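Local coordinates for redox-sensing transcriptional repressor Rex (Thermus thermophilus, PDB 2DT5), which probably represses transcription in response to the cellular NADH/NAD(+) redox state, binding DNA as a homodimer through its N-terminal winged-helix domain, at residues P65-K68 and R69-H73. The protein carries 1 engineered substitution. Numbering follows the deposited sequence.
Sequences PVLK and RELRH
E70 reaches back along its own helix to V66 and L67, one turn earlier, and its side chain can be followed atom by atom. CB rests on the carbonyl of L67, 3.4 Å from that O. CG lies anti to the carbonyl carbon of its own residue (chi1 -64°), which swings it over the preceding turn to within 3.2 Å of V66 O. That oxygen thus has E70 CG beside it and also accepts the E70 backbone N-H. From CG the chain runs extended alongside V66, both side chains pointing the same way. At the tip the carboxylate divides its contacts: OE2 lies 3.6 Å from V66 CG1, whereas OE1 approaches L67 CD1 and hydrogen-bonds to S54 in a neighbouring loop. With an alanine here, the S54 hydroxyl is likely to lose this acceptor and the flank of V66 its cover.

The same i to i+4 spacing recurs along helix 64-75. L71 N donates to L67 O at 2.8 Å, with a nearly straight N-H...O angle of 172°, and L67 CD1 meets L71 CG at 4.0 Å. Both leucines are buried, packing against L18 of helix 7-23 and L49 of helix 42-51. On another side, K68 and R72 run side by side, K68 CG against R72 CD at 4.0 Å, but their charged ends stay apart, with K68 NZ 6.0 Å from R72 NE; K68 instead forms a salt bridge with E22 of helix 7-23.

Chemically, helix 64-75 is held within the N-terminal winged-helix domain in two ways: L67 and L71 pack against helices 7-23 and 42-51, while E70 and K68 turn their polar ends to S54 and E22. The pairing with E22 would be expected to offset some of the like-charge repulsion between K68 and R72.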
loop_
_atom_site.group_PDB
_atom_site.type_symbol
_atom_site.label_atom_id
_atom_site.label_comp_id
_atom_site.label_asym_id
_atom_site.label_seq_id
_atom_site.Cartn_x
_atom_site.Cartn_y
_atom_site.Cartn_z
ATOM N N PRO B 65 -24.915 -7.431 2.788
ATOM C CA PRO B 65 -24.386 -8.796 2.714
ATOM C C PRO B 65 -24.399 -9.425 1.325
ATOM O O PRO B 65 -23.552 -10.266 1.023
ATOM C CB PRO B 65 -25.254 -9.570 3.709
ATOM C CG PRO B 65 -26.554 -8.802 3.706
ATOM C CD PRO B 65 -26.096 -7.360 3.666
ATOM N N VAL B 66 -25.360 -9.031 0.490
ATOM C CA VAL B 66 -25.461 -9.577 -0.865
ATOM C C VAL B 66 -24.274 -9.083 -1.681
ATOM O O VAL B 66 -23.493 -9.879 -2.215
ATOM C CB VAL B 66 -26.766 -9.132 -1.569
ATOM C CG1 VAL B 66 -26.724 -9.516 -3.069
ATOM C CG2 VAL B 66 -27.958 -9.792 -0.893
ATOM N N LEU B 67 -24.140 -7.766 -1.747
ATOM C CA LEU B 67 -23.053 -7.155 -2.477
ATOM C C LEU B 67 -21.684 -7.638 -1.967
ATOM O O LEU B 67 -20.797 -7.951 -2.759
ATOM C CB LEU B 67 -23.163 -5.635 -2.384
ATOM C CG LEU B 67 -22.077 -4.884 -3.149
ATOM C CD1 LEU B 67 -22.052 -5.365 -4.587
ATOM C CD2 LEU B 67 -22.345 -3.400 -3.096
ATOM N N LYS B 68 -21.511 -7.734 -0.654
ATOM C CA LYS B 68 -20.221 -8.184 -0.138
ATOM C C LYS B 68 -19.861 -9.570 -0.665
ATOM O O LYS B 68 -18.715 -9.824 -1.031
ATOM C CB LYS B 68 -20.203 -8.200 1.393
ATOM C CG LYS B 68 -18.953 -8.857 1.969
ATOM C CD LYS B 68 -18.936 -8.827 3.494
ATOM C CE LYS B 68 -19.022 -10.230 4.059
ATOM N NZ LYS B 68 -19.005 -10.239 5.546
ATOM N N ARG B 69 -20.831 -10.476 -0.682
ATOM C CA ARG B 69 -20.578 -11.821 -1.184
ATOM C C ARG B 69 -20.225 -11.759 -2.672
ATOM O O ARG B 69 -19.359 -12.496 -3.153
ATOM C CB ARG B 69 -21.814 -12.701 -0.978
ATOM C CG ARG B 69 -21.618 -14.140 -1.392
ATOM C CD ARG B 69 -22.818 -15.014 -1.003
ATOM N NE ARG B 69 -22.548 -16.439 -1.218
ATOM C CZ ARG B 69 -23.398 -17.425 -0.928
ATOM N NH1 ARG B 69 -24.591 -17.155 -0.405
ATOM N NH2 ARG B 69 -23.053 -18.688 -1.155
ATOM N N GLU B 70 -20.891 -10.870 -3.399
ATOM C CA GLU B 70 -20.627 -10.728 -4.831
ATOM C C GLU B 70 -19.233 -10.195 -5.110
ATOM O O GLU B 70 -18.510 -10.736 -5.953
ATOM C CB GLU B 70 -21.677 -9.824 -5.475
ATOM C CG GLU B 70 -23.082 -10.431 -5.386
ATOM C CD GLU B 70 -24.164 -9.548 -5.988
ATOM O OE1 GLU B 70 -23.926 -8.334 -6.146
ATOM O OE2 GLU B 70 -25.259 -10.068 -6.285
ATOM N N LEU B 71 -18.851 -9.127 -4.423
ATOM C CA LEU B 71 -17.511 -8.573 -4.615
ATOM C C LEU B 71 -16.454 -9.620 -4.269
ATOM O O LEU B 71 -15.439 -9.734 -4.944
ATOM C CB LEU B 71 -17.323 -7.329 -3.760
ATOM C CG LEU B 71 -18.129 -6.138 -4.265
ATOM C CD1 LEU B 71 -17.882 -4.937 -3.359
ATOM C CD2 LEU B 71 -17.714 -5.823 -5.703
ATOM N N ARG B 72 -16.694 -10.402 -3.222
ATOM C CA ARG B 72 -15.735 -11.433 -2.850
ATOM C C ARG B 72 -15.606 -12.485 -3.970
ATOM O O ARG B 72 -14.503 -12.975 -4.254
ATOM C CB ARG B 72 -16.152 -12.086 -1.521
ATOM C CG ARG B 72 -15.970 -11.150 -0.283
ATOM C CD ARG B 72 -16.501 -11.799 0.990
ATOM N NE ARG B 72 -15.840 -13.070 1.266
ATOM C CZ ARG B 72 -14.601 -13.185 1.735
ATOM N NH1 ARG B 72 -13.876 -12.096 1.998
ATOM N NH2 ARG B 72 -14.079 -14.390 1.914
ATOM N N HIS B 73 -16.720 -12.838 -4.613
ATOM C CA HIS B 73 -16.641 -13.828 -5.687
ATOM C C HIS B 73 -15.846 -13.277 -6.873
ATOM O O HIS B 73 -14.967 -13.953 -7.430
ATOM C CB HIS B 73 -18.034 -14.244 -6.172
ATOM C CG HIS B 73 -17.994 -15.217 -7.311
ATOM N ND1 HIS B 73 -18.276 -14.858 -8.612
ATOM C CD2 HIS B 73 -17.641 -16.525 -7.348
ATOM C CE1 HIS B 73 -18.097 -15.902 -9.403
ATOM N NE2 HIS B 73 -17.711 -16.926 -8.663
#